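Local coordinates for protein cellulosomal scaffoldin (Acetivibrio cellulolyticus, PDB 4WI0) that binds calcium and a cohesin of another scaffoldin through this X-module and dockerin portion, and as a whole protein probably hydrolyses cellulose, at residues D130-R133 with L139-V142; P10-T15 with P20-G25; C113-T118 with D122-V127; V57-A62 with I87-G92; K35-D40 with F45-V50. The protein carries 1 engineered substitution. One frame throughout, in Å; residues are numbered along the deposited sequence.

Interaction 1 (D130-R133 with L139-V142). With CA (calcium ion), chain D.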
# COMPACT_ATOMS: atom_id res chain seq x y z
N ASP B 130 7.84 3.78 -5.48
CA ASP B 130 7.56 2.34 -5.48
C ASP B 130 8.43 1.69 -4.40
O ASP B 130 9.48 1.13 -4.69
CB ASP B 130 7.85 1.76 -6.88
CG ASP B 130 7.60 0.26 -6.97
OD1 ASP B 130 7.13 -0.34 -5.98
OD2 ASP B 130 7.86 -0.32 -8.06
N LEU B 131 7.96 1.76 -3.16
CA LEU B 131 8.72 1.33 -1.99
C LEU B 131 9.10 -0.15 -2.02
O LEU B 131 10.24 -0.48 -1.72
CB LEU B 131 7.97 1.65 -0.69
CG LEU B 131 7.73 3.13 -0.38
CD1 LEU B 131 7.07 3.31 0.97
CD2 LEU B 131 9.04 3.90 -0.43
N ASN B 132 8.16 -1.02 -2.37
CA ASN B 132 8.46 -2.46 -2.44
C ASN B 132 9.05 -2.94 -3.78
O ASN B 132 9.26 -4.13 -3.97
CB ASN B 132 7.25 -3.32 -2.03
CG ASN B 132 6.07 -3.21 -2.99
OD1 ASN B 132 6.12 -2.51 -4.01
ND2 ASN B 132 4.98 -3.88 -2.65
N ARG B 133 9.30 -1.99 -4.68
CA ARG B 133 9.89 -2.23 -6.00
C ARG B 133 9.23 -3.35 -6.81
O ARG B 133 9.91 -4.10 -7.53
CB ARG B 133 11.41 -2.47 -5.89
CG ARG B 133 12.18 -1.25 -5.40
CD ARG B 133 12.10 -0.07 -6.37
NE ARG B 133 13.11 0.95 -6.05
CZ ARG B 133 13.04 1.84 -5.06
NH1 ARG B 133 11.98 1.89 -4.24
NH2 ARG B 133 14.03 2.70 -4.89
N LEU B 139 -1.74 0.68 -3.40
CA LEU B 139 -2.07 0.75 -1.97
C LEU B 139 -1.03 0.03 -1.09
O LEU B 139 -0.82 0.43 0.05
CB LEU B 139 -3.47 0.20 -1.69
CG LEU B 139 -4.00 0.35 -0.26
CD1 LEU B 139 -3.87 1.79 0.24
CD2 LEU B 139 -5.45 -0.10 -0.19
N GLU B 140 -0.40 -1.02 -1.62
CA GLU B 140 0.67 -1.72 -0.89
C GLU B 140 1.76 -0.77 -0.41
O GLU B 140 2.19 -0.85 0.74
CB GLU B 140 1.31 -2.79 -1.75
CG GLU B 140 0.45 -4.01 -1.89
CD GLU B 140 1.03 -5.03 -2.82
OE1 GLU B 140 2.15 -5.51 -2.50
OE2 GLU B 140 0.37 -5.34 -3.84
N ASP B 141 2.21 0.11 -1.30
CA ASP B 141 3.25 1.09 -0.97
C ASP B 141 2.79 2.03 0.13
O ASP B 141 3.55 2.33 1.06
CB ASP B 141 3.63 1.89 -2.22
CG ASP B 141 4.10 1.00 -3.35
OD1 ASP B 141 5.19 0.42 -3.22
OD2 ASP B 141 3.35 0.86 -4.34
N VAL B 142 1.55 2.49 0.03
CA VAL B 142 0.96 3.37 1.05
C VAL B 142 0.84 2.65 2.41
O VAL B 142 1.13 3.24 3.46
CB VAL B 142 -0.41 3.91 0.58
CG1 VAL B 142 -1.18 4.59 1.72
CG2 VAL B 142 -0.23 4.87 -0.59
CA CA D . 4.94 -0.95 -5.23
O HOH W 1 2.76 -2.04 -5.00
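Asp141 and the turn residues Asp130 and Asn132 face one another across a calcium ion, with their oxygens converging on the metal. Asp141 grips it with both oxygens, OD1 at 2.4 Å and OD2 at 2.6 Å from the calcium. From the turn, Asp130 offers OD1 and Asn132 offers OD1, the latter 2.3 Å from the metal. The Asp130 carboxylate stands 82° to that of Asp141, and the Asn132 amide is also steeply turned against it, so the oxygens reach the ion from different directions. Shared coordination brings these oxygens close without a hydrogen bond: Asn132 OD1 lies 3.2 Å from Asp141 OD1. That same Asp141 oxygen takes a weak but nearly straight hydrogen bond from Asn132 N.

The CG of Asn132 sits between its backbone N and carbonyl carbon (chi1 66°), which folds the amide back toward the calcium. The turn itself is held at Asp130 O, reached by Arg133 N and by Arg133 NH1 (2.7 Å) from opposite faces of the carbonyl plane. A second shell positions the ligands: Tyr125 OH and Gly135 N hydrogen-bond to Asp130 OD2, and Ser138 N to Asp141 OD2. Asp134, Ala136 O and a water complete the coordination. This is the calcium loop of a dockerin, an EF-hand-like loop whose final, bidentate aspartate lies in the first turn of helix 139-146.

Interaction 2 (P10-T15 with P20-G25)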
# COMPACT_ATOMS: atom_id res chain seq x y z
N PRO B 10 14.40 -4.77 4.75
CA PRO B 10 13.31 -3.79 4.89
C PRO B 10 12.12 -4.42 5.61
O PRO B 10 11.91 -5.64 5.49
CB PRO B 10 12.95 -3.45 3.44
CG PRO B 10 13.33 -4.67 2.68
CD PRO B 10 14.53 -5.25 3.36
N ASP B 11 11.35 -3.62 6.36
CA ASP B 11 10.18 -4.15 7.06
C ASP B 11 8.92 -4.20 6.17
O ASP B 11 7.95 -3.46 6.36
CB ASP B 11 9.90 -3.35 8.35
CG ASP B 11 8.80 -3.96 9.19
OD1 ASP B 11 8.48 -5.15 8.99
OD2 ASP B 11 8.25 -3.27 10.06
N PHE B 12 8.96 -5.09 5.18
CA PHE B 12 7.79 -5.43 4.37
C PHE B 12 8.08 -6.72 3.59
O PHE B 12 9.24 -7.09 3.37
CB PHE B 12 7.35 -4.29 3.42
CG PHE B 12 8.43 -3.81 2.46
CD1 PHE B 12 8.76 -4.55 1.33
CD2 PHE B 12 9.06 -2.60 2.67
CE1 PHE B 12 9.74 -4.10 0.45
CE2 PHE B 12 10.04 -2.15 1.79
CZ PHE B 12 10.38 -2.90 0.69
N VAL B 13 7.01 -7.40 3.19
CA VAL B 13 7.13 -8.70 2.53
C VAL B 13 7.67 -8.55 1.10
O VAL B 13 7.26 -7.64 0.38
CB VAL B 13 5.80 -9.49 2.55
CG1 VAL B 13 5.31 -9.67 3.99
CG2 VAL B 13 4.72 -8.81 1.72
N THR B 14 8.58 -9.43 0.70
CA THR B 14 9.22 -9.37 -0.62
C THR B 14 8.98 -10.65 -1.41
O THR B 14 8.37 -11.58 -0.89
CB THR B 14 10.74 -9.14 -0.51
OG1 THR B 14 11.34 -10.23 0.20
CG2 THR B 14 11.04 -7.84 0.23
N THR B 15 9.46 -10.68 -2.65
CA THR B 15 9.48 -11.88 -3.48
C THR B 15 10.89 -12.14 -3.98
O THR B 15 11.79 -11.33 -3.75
CB THR B 15 8.56 -11.75 -4.71
OG1 THR B 15 9.10 -10.77 -5.60
CG2 THR B 15 7.15 -11.38 -4.30
N PRO B 20 16.31 -9.07 -3.81
CA PRO B 20 17.67 -8.63 -4.14
C PRO B 20 17.85 -7.14 -4.42
O PRO B 20 18.94 -6.60 -4.22
CB PRO B 20 18.01 -9.45 -5.40
CG PRO B 20 16.73 -10.04 -5.87
CD PRO B 20 15.89 -10.20 -4.65
N ILE B 21 16.80 -6.47 -4.90
CA ILE B 21 16.86 -5.01 -5.09
C ILE B 21 16.63 -4.27 -3.76
O ILE B 21 17.40 -3.36 -3.43
CB ILE B 21 15.91 -4.46 -6.21
CG1 ILE B 21 15.64 -2.96 -6.02
CG2 ILE B 21 14.57 -5.19 -6.25
CD1 ILE B 21 14.94 -2.29 -7.19
N VAL B 22 15.61 -4.65 -3.01
CA VAL B 22 15.26 -3.92 -1.76
C VAL B 22 16.16 -4.22 -0.56
O VAL B 22 16.23 -3.41 0.37
CB VAL B 22 13.79 -4.13 -1.34
CG1 VAL B 22 12.85 -3.70 -2.45
CG2 VAL B 22 13.52 -5.57 -0.92
N LYS B 23 16.84 -5.37 -0.57
CA LYS B 23 17.78 -5.71 0.52
C LYS B 23 19.16 -5.08 0.37
O LYS B 23 19.88 -4.92 1.35
CB LYS B 23 17.93 -7.22 0.66
CG LYS B 23 16.76 -7.89 1.35
CD LYS B 23 17.02 -9.38 1.48
CE LYS B 23 15.81 -10.12 1.99
NZ LYS B 23 16.05 -11.59 1.94
N ALA B 24 19.51 -4.72 -0.86
CA ALA B 24 20.77 -4.07 -1.16
C ALA B 24 20.69 -2.58 -0.90
O ALA B 24 19.61 -2.00 -0.91
CB ALA B 24 21.16 -4.33 -2.60
N GLY B 25 21.85 -1.97 -0.68
CA GLY B 25 21.98 -0.52 -0.67
C GLY B 25 21.83 0.17 0.67
O GLY B 25 21.86 1.40 0.71
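Pro10 and Lys23 bring the two backbones closest, with their CA atoms 6.5 Å apart, and the chains spread from there until the CA atoms of Thr15 and Pro20 stand 8.8 Å apart. The contact belongs to the X module, related by sequence to the transthyretin-like carboxypeptidase regulatory domains: the loop leaving strand 2-10 folds over the short helix 19-22 that comes next in the chain.

Val22 carries the helix side of the contact, and its two methyls are shared out among three partners. CG2 touches Thr14 CG2 at 3.6 Å and Pro10 CG at 3.7 Å, while CG1 points at the ring of Phe12, meeting CZ from 4.1 Å near the ring plane. The phenyl is thus approached edge-on from across the contact. One face is covered from its own loop by Pro10 CG, above the plane and offset toward the rim. Phe12 owes this placement to chi1 57°, which sets the ring between the backbone N and carbonyl carbon, folded over the proline.

Thr14 and Val22 lie alongside, pointing opposite ways, so methyl meets methyl. Lys23 adds only the start of its chain, which runs roughly perpendicular to the proline side chain and continues extended. Beyond the two segments, Tyr64 packs on both Pro10 and Phe12, and Phe12 also leans on Asn132 of the dockerin, so the loop reaches from one module to the other. At the near end of the loop, Pro10 CD lies 4.0 Å from Lys23 CG.

Interaction 3 (C113-T118 with D122-V127)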
# COMPACT_ATOMS: atom_id res chain seq x y z
N CYS B 113 1.41 9.42 -3.09
CA CYS B 113 0.13 9.58 -3.76
C CYS B 113 0.17 10.49 -4.99
O CYS B 113 -0.75 10.47 -5.80
CB CYS B 113 -0.92 10.07 -2.76
SG CYS B 113 -1.44 8.76 -1.62
N LYS B 114 1.23 11.28 -5.14
CA LYS B 114 1.45 12.06 -6.36
C LYS B 114 1.49 11.18 -7.62
O LYS B 114 1.16 11.66 -8.70
CB LYS B 114 2.74 12.87 -6.25
CG LYS B 114 2.63 14.05 -5.29
CD LYS B 114 3.95 14.79 -5.11
CE LYS B 114 3.80 15.86 -4.03
NZ LYS B 114 5.02 16.69 -3.87
N ALA B 115 1.89 9.92 -7.49
CA ALA B 115 1.91 8.99 -8.62
C ALA B 115 1.09 7.73 -8.35
O ALA B 115 1.44 6.66 -8.84
CB ALA B 115 3.35 8.64 -8.96
N PHE B 116 0.00 7.86 -7.59
CA PHE B 116 -0.80 6.71 -7.19
C PHE B 116 -1.45 6.02 -8.38
O PHE B 116 -1.93 6.67 -9.31
CB PHE B 116 -1.89 7.11 -6.20
CG PHE B 116 -2.55 5.94 -5.52
CD1 PHE B 116 -1.86 5.23 -4.54
CD2 PHE B 116 -3.84 5.55 -5.84
CE1 PHE B 116 -2.45 4.14 -3.90
CE2 PHE B 116 -4.43 4.47 -5.21
CZ PHE B 116 -3.74 3.76 -4.24
N ASN B 117 -1.47 4.69 -8.32
CA ASN B 117 -2.02 3.85 -9.38
C ASN B 117 -1.27 3.99 -10.71
O ASN B 117 -1.88 4.22 -11.75
CB ASN B 117 -3.52 4.10 -9.58
CG ASN B 117 -4.20 2.99 -10.38
OD1 ASN B 117 -5.00 3.25 -11.30
ND2 ASN B 117 -3.89 1.76 -10.04
N THR B 118 0.04 3.84 -10.66
CA THR B 118 0.86 3.83 -11.87
C THR B 118 1.75 2.61 -11.88
O THR B 118 2.00 2.02 -10.83
CB THR B 118 1.74 5.09 -11.99
OG1 THR B 118 2.56 5.21 -10.82
CG2 THR B 118 0.89 6.35 -12.14
N ASP B 122 4.56 3.97 -17.10
CA ASP B 122 3.95 5.30 -17.08
C ASP B 122 5.02 6.36 -16.86
O ASP B 122 5.95 6.14 -16.08
CB ASP B 122 2.88 5.39 -15.99
CG ASP B 122 1.70 4.47 -16.24
OD1 ASP B 122 1.24 4.38 -17.40
OD2 ASP B 122 1.23 3.84 -15.28
N ALA B 123 4.88 7.49 -17.54
CA ALA B 123 5.79 8.63 -17.35
C ALA B 123 5.71 9.20 -15.93
O ALA B 123 6.72 9.64 -15.37
CB ALA B 123 5.49 9.72 -18.37
N LYS B 124 4.51 9.18 -15.35
CA LYS B 124 4.29 9.69 -13.99
C LYS B 124 4.91 8.83 -12.88
O LYS B 124 5.13 9.32 -11.78
CB LYS B 124 2.79 9.85 -13.75
CG LYS B 124 2.43 10.40 -12.39
CD LYS B 124 0.96 10.74 -12.31
CE LYS B 124 0.66 12.10 -12.92
NZ LYS B 124 -0.77 12.43 -12.72
N TYR B 125 5.17 7.56 -13.17
CA TYR B 125 5.78 6.67 -12.19
C TYR B 125 7.21 7.10 -11.83
O TYR B 125 8.01 7.42 -12.70
CB TYR B 125 5.78 5.25 -12.76
CG TYR B 125 6.56 4.21 -11.98
CD1 TYR B 125 7.95 4.09 -12.13
CD2 TYR B 125 5.91 3.32 -11.13
CE1 TYR B 125 8.66 3.13 -11.44
CE2 TYR B 125 6.62 2.35 -10.44
CZ TYR B 125 7.99 2.26 -10.60
OH TYR B 125 8.71 1.31 -9.92
N GLN B 126 7.53 7.08 -10.54
CA GLN B 126 8.89 7.33 -10.06
C GLN B 126 9.32 6.16 -9.19
O GLN B 126 8.67 5.86 -8.19
CB GLN B 126 8.94 8.62 -9.25
CG GLN B 126 8.42 9.86 -9.97
CD GLN B 126 8.18 11.03 -9.02
OE1 GLN B 126 8.89 11.17 -8.02
NE2 GLN B 126 7.19 11.85 -9.32
N VAL B 127 10.42 5.52 -9.56
CA VAL B 127 10.86 4.30 -8.88
C VAL B 127 11.01 4.48 -7.36
O VAL B 127 10.74 3.56 -6.60
CB VAL B 127 12.16 3.73 -9.51
CG1 VAL B 127 13.36 4.63 -9.23
CG2 VAL B 127 12.42 2.31 -9.04
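Thr118 and Ala115 form the close-fitting half of this contact, set against Tyr125, Asp122 and the backbone of Lys124. The methyl of Ala115 presses on the carbonyl of the lysine, CB to Lys124 O being 3.4 Å. Thr118 is buried too: its OG1 donates to Ala115 O at 2.7 Å, with the donor tilted 15° from the carbonyl plane. This bond fixes the hydroxyl between the backbone N and carbonyl carbon (chi1 56°) and closes the 115-118 loop on itself. The same oxygen approaches the edge of the Tyr125 ring and lies 3.8 Å from Tyr125 CB, while the tyrosine hydroxyl is held by Asp130, a calcium ligand. Asp122 adds a further contact: OD2 rests 3.4 Å from Thr118 CA and accepts a hydrogen bond from Ser119 N, so the carboxylate is tied to the backbone just past the threonine.

Toward solvent the fit is much looser. Lys124 leaves its backbone extended and then bends at chi3 (-82°), so that its methylenes lie along Lys114 and Ala115. CG stands 4.0 Å from Ala115 CB and CD 3.7 Å from Lys114 O, contacts of methylene against methyl and carbonyl. The Lys114 side chain leads away from the contact to a salt bridge with Glu111.

A G1 beta bulge sets Asn117 and Thr118 opposite Ile137, and Ala115, Thr118 and Tyr125 all pack on that isoleucine. The whole is the connection between the two halves of a dockerin, bringing helix 106-113 round toward the second calcium loop.

Interaction 4 (V57-A62 with I87-G92)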
# COMPACT_ATOMS: atom_id res chain seq x y z
N VAL B 57 25.97 2.30 16.02
CA VAL B 57 25.94 1.92 14.61
C VAL B 57 24.74 2.59 13.94
O VAL B 57 23.63 2.51 14.46
CB VAL B 57 25.88 0.39 14.44
CG1 VAL B 57 25.78 0.00 12.98
CG2 VAL B 57 27.12 -0.25 15.06
N LYS B 58 24.98 3.28 12.82
CA LYS B 58 23.93 4.04 12.14
C LYS B 58 23.64 3.44 10.76
O LYS B 58 24.57 3.15 10.00
CB LYS B 58 24.31 5.51 11.99
CG LYS B 58 23.21 6.36 11.36
CD LYS B 58 23.28 7.83 11.75
CE LYS B 58 24.44 8.53 11.06
NZ LYS B 58 24.44 9.99 11.35
N ILE B 59 22.36 3.27 10.47
CA ILE B 59 21.93 2.64 9.21
C ILE B 59 21.05 3.61 8.45
O ILE B 59 20.07 4.13 8.98
CB ILE B 59 21.19 1.32 9.45
CG1 ILE B 59 22.01 0.38 10.34
CG2 ILE B 59 20.89 0.63 8.11
CD1 ILE B 59 21.62 0.41 11.80
N THR B 60 21.41 3.85 7.18
CA THR B 60 20.71 4.82 6.35
C THR B 60 20.42 4.25 4.96
O THR B 60 21.14 3.39 4.47
CB THR B 60 21.52 6.13 6.21
OG1 THR B 60 22.75 5.88 5.54
CG2 THR B 60 21.84 6.74 7.58
N LYS B 61 19.35 4.74 4.35
CA LYS B 61 19.04 4.46 2.94
C LYS B 61 18.00 5.46 2.49
O LYS B 61 17.10 5.80 3.26
CB LYS B 61 18.50 3.03 2.74
CG LYS B 61 18.47 2.60 1.28
CD LYS B 61 17.97 1.17 1.10
CE LYS B 61 17.76 0.85 -0.37
NZ LYS B 61 17.19 -0.51 -0.56
N ALA B 62 18.14 5.93 1.25
CA ALA B 62 17.20 6.89 0.69
C ALA B 62 15.78 6.37 0.87
O ALA B 62 15.50 5.20 0.60
CB ALA B 62 17.50 7.12 -0.79
N ILE B 87 18.26 -6.97 11.23
CA ILE B 87 17.85 -5.63 11.65
C ILE B 87 16.86 -5.12 10.59
O ILE B 87 17.15 -5.14 9.39
CB ILE B 87 19.06 -4.70 11.77
CG1 ILE B 87 19.99 -5.19 12.87
CG2 ILE B 87 18.64 -3.26 12.03
CD1 ILE B 87 21.41 -4.68 12.74
N LEU B 88 15.69 -4.70 11.05
CA LEU B 88 14.67 -4.18 10.15
C LEU B 88 14.81 -2.68 9.98
O LEU B 88 15.15 -1.97 10.93
CB LEU B 88 13.29 -4.57 10.66
CG LEU B 88 13.02 -6.08 10.67
CD1 LEU B 88 11.58 -6.37 11.01
CD2 LEU B 88 13.39 -6.73 9.35
N MET B 89 14.58 -2.21 8.75
CA MET B 89 14.55 -0.78 8.42
C MET B 89 13.16 -0.39 7.87
O MET B 89 12.58 -1.13 7.05
CB MET B 89 15.62 -0.44 7.39
CG MET B 89 17.05 -0.52 7.93
SD MET B 89 17.40 0.78 9.14
CE MET B 89 17.45 2.18 8.03
N TRP B 90 12.64 0.75 8.33
CA TRP B 90 11.27 1.17 7.96
C TRP B 90 11.24 2.13 6.77
O TRP B 90 11.74 3.26 6.86
CB TRP B 90 10.55 1.82 9.15
CG TRP B 90 10.54 0.98 10.41
CD1 TRP B 90 10.78 -0.36 10.51
CD2 TRP B 90 10.26 1.44 11.73
NE1 TRP B 90 10.67 -0.75 11.82
CE2 TRP B 90 10.35 0.33 12.59
CE3 TRP B 90 9.93 2.69 12.28
CZ2 TRP B 90 10.13 0.42 13.96
CZ3 TRP B 90 9.71 2.79 13.64
CH2 TRP B 90 9.81 1.66 14.47
N ALA B 91 10.68 1.66 5.66
CA ALA B 91 10.52 2.49 4.47
C ALA B 91 9.46 3.57 4.70
O ALA B 91 8.53 3.38 5.48
CB ALA B 91 10.11 1.64 3.28
N GLY B 92 9.60 4.69 4.01
CA GLY B 92 8.56 5.72 4.00
C GLY B 92 8.85 7.03 4.70
O GLY B 92 7.93 7.81 4.89
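Ile59 and Met89 meet without an aromatic ring between them; across the contact Met89 meets the flat peptide carbonyl of Ile59, with CE 3.4 Å from Ile59 O. The rings lie to the side: Phe26 packs on Met89, and Trp90 turns elsewhere to stack on His148 and to meet the ring of Tyr156 with planes at about 35°.

The two side chains cross at a slant. The CG2 branch of Ile59 does most of the touching, 3.6 Å from Met89 SD and 3.8 Å from Met89 CE. Met89 is bent at both chi2 and chi3 (-68° and -71°), a hook that lays its sulfur against the isoleucine branch and its methyl against the carbonyl oxygen of the same residue. The backbones themselves stay well apart, Ile59 CA to Met89 CA being 8.2 Å.

Around the pair, Ile8 and Arg67 also pack on Met89. Ile59 comes from strand 53-60 of the four-stranded antiparallel sheet and Met89 from strand 78-89 of the three-stranded mixed sheet. Buried side chains meeting between two facing sheets in this way are what makes the hydrophobic core of a beta sandwich, here the X module.

Interaction 5 (K35-D40 with F45-V50)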
# COMPACT_ATOMS: atom_id res chain seq x y z
N LYS B 35 34.48 4.16 9.05
CA LYS B 35 34.29 2.84 8.48
C LYS B 35 32.81 2.59 8.24
O LYS B 35 31.98 2.79 9.14
CB LYS B 35 34.89 1.78 9.39
CG LYS B 35 36.40 1.94 9.58
CD LYS B 35 37.08 0.68 10.07
CE LYS B 35 38.52 0.59 9.58
NZ LYS B 35 39.45 1.47 10.33
N SER B 36 32.50 2.18 7.01
CA SER B 36 31.14 1.88 6.58
C SER B 36 31.12 0.67 5.65
O SER B 36 32.17 0.12 5.30
CB SER B 36 30.52 3.09 5.86
OG SER B 36 30.16 4.09 6.78
N ALA B 37 29.91 0.26 5.27
CA ALA B 37 29.71 -0.79 4.29
C ALA B 37 28.29 -0.72 3.75
O ALA B 37 27.39 -0.22 4.43
CB ALA B 37 29.97 -2.16 4.90
N VAL B 38 28.10 -1.22 2.54
CA VAL B 38 26.78 -1.26 1.93
C VAL B 38 26.33 -2.71 1.82
O VAL B 38 27.13 -3.60 1.48
CB VAL B 38 26.81 -0.61 0.54
CG1 VAL B 38 25.43 -0.59 -0.07
CG2 VAL B 38 27.37 0.81 0.65
N THR B 39 25.06 -2.97 2.12
CA THR B 39 24.55 -4.33 2.10
C THR B 39 24.47 -4.85 0.65
O THR B 39 24.20 -4.08 -0.27
CB THR B 39 23.15 -4.46 2.75
OG1 THR B 39 22.22 -3.58 2.11
CG2 THR B 39 23.22 -4.16 4.25
N ASP B 40 24.72 -6.15 0.48
CA ASP B 40 24.55 -6.82 -0.82
C ASP B 40 23.10 -7.23 -1.04
O ASP B 40 22.22 -6.84 -0.26
CB ASP B 40 25.50 -8.03 -0.95
CG ASP B 40 25.27 -9.10 0.12
OD1 ASP B 40 24.14 -9.22 0.66
OD2 ASP B 40 26.23 -9.82 0.42
N PHE B 45 26.19 -7.18 5.22
CA PHE B 45 27.28 -6.21 5.24
C PHE B 45 28.47 -6.72 6.06
O PHE B 45 28.29 -7.53 6.98
CB PHE B 45 26.83 -4.87 5.83
CG PHE B 45 26.49 -4.94 7.29
CD1 PHE B 45 25.21 -5.30 7.70
CD2 PHE B 45 27.43 -4.63 8.26
CE1 PHE B 45 24.89 -5.36 9.04
CE2 PHE B 45 27.11 -4.69 9.60
CZ PHE B 45 25.84 -5.06 10.00
N GLU B 46 29.65 -6.20 5.74
CA GLU B 46 30.88 -6.58 6.42
C GLU B 46 31.82 -5.38 6.51
O GLU B 46 32.19 -4.81 5.50
CB GLU B 46 31.55 -7.70 5.63
CG GLU B 46 32.38 -8.64 6.46
CD GLU B 46 32.97 -9.74 5.61
OE1 GLU B 46 32.35 -10.81 5.52
OE2 GLU B 46 34.02 -9.49 4.99
N ILE B 47 32.21 -5.01 7.73
CA ILE B 47 33.17 -3.93 7.93
C ILE B 47 34.40 -4.48 8.64
O ILE B 47 34.31 -4.99 9.76
CB ILE B 47 32.56 -2.78 8.76
CG1 ILE B 47 31.24 -2.31 8.14
CG2 ILE B 47 33.55 -1.62 8.83
CD1 ILE B 47 30.37 -1.48 9.07
N LYS B 48 35.56 -4.36 8.00
CA LYS B 48 36.80 -4.94 8.49
C LYS B 48 37.64 -3.91 9.22
O LYS B 48 37.38 -2.72 9.14
CB LYS B 48 37.60 -5.50 7.32
CG LYS B 48 36.87 -6.58 6.53
CD LYS B 48 37.65 -6.98 5.29
CE LYS B 48 36.95 -8.10 4.54
NZ LYS B 48 37.66 -8.47 3.28
N ASP B 49 38.66 -4.40 9.93
CA ASP B 49 39.66 -3.55 10.62
C ASP B 49 39.04 -2.59 11.64
O ASP B 49 39.53 -1.47 11.81
CB ASP B 49 40.51 -2.77 9.61
CG ASP B 49 41.27 -3.66 8.64
OD1 ASP B 49 41.62 -4.81 9.00
OD2 ASP B 49 41.53 -3.21 7.50
N VAL B 50 37.99 -3.03 12.31
CA VAL B 50 37.34 -2.19 13.32
C VAL B 50 38.09 -2.34 14.64
O VAL B 50 38.37 -3.46 15.07
CB VAL B 50 35.85 -2.55 13.51
CG1 VAL B 50 35.22 -1.67 14.57
CG2 VAL B 50 35.10 -2.42 12.20
O HOH W 2 33.44 -2.71 4.58
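Apolar contact dominates, centred on Ala37 and Ile47. The alanine methyl presses tightly on the isoleucine, CB 3.5 Å from Ile47 CG1, and lies equally close to Glu46 O. With chi1 -52° Ile47 sends CG1 to Ala37 and CG2 to Lys35, whose CB is 3.7 Å from Ile47 CG2. Further along, Thr39 CG2 meets Phe45 at CB, 4.0 Å off, and the two side chains run obliquely to each other. The threonine hydroxyl looks elsewhere, bonded to Lys23 O and Phe26 N.

The polar contacts involve the backbone. Strands 35-38 and 45-48 run antiparallel at 156° with axes 6.1 Å apart, but they belong to different sheets, and a water links them. Ser36 O and Glu46 O, both acceptors, could not bond each other; the water donates to each, 3.2 Å from Ser36 O and 2.6 Å from Glu46 O. Lys35 bends at its last torsion, with CE 3.2 Å from Asp49 O, where Asp49 and Val50 form a G1 beta bulge opposite Thr2.

Charge plays a fainter part: the Lys35 ammonium may feel the Asp49 carboxylate, though they do not touch.

Such chemistry joins the outermost strands of two sheets along one side of the sandwich by interlocking side chains and a bridging water, each strand keeping its backbone pairing for its own sheet, Ala37 with Val28 and Ile47 with Val4.

In the fold
Along the chain the contacts come in the order 2, 5, 4, 3 and 1, each closing before the next opens. Interactions 4 and 5 belong to the sandwich of the X module, centres 15 Å apart: 4 lies in its core and 5 along its side. Interactions 1 and 3 sit in the dockerin, centres 11 Å apart, joined by Tyr125 and Asp130. Interaction 2 lies between the modules: it touches 4 through Ala24 O and Lys61 NZ, 5 through Lys23 O and Thr39 OG1, and 1 where Phe12 packs on Leu131 and Asn132. Leu131 also touches Ala91 and Gly92 of interaction 4. Thus the X module packs directly against the second calcium loop of the dockerin.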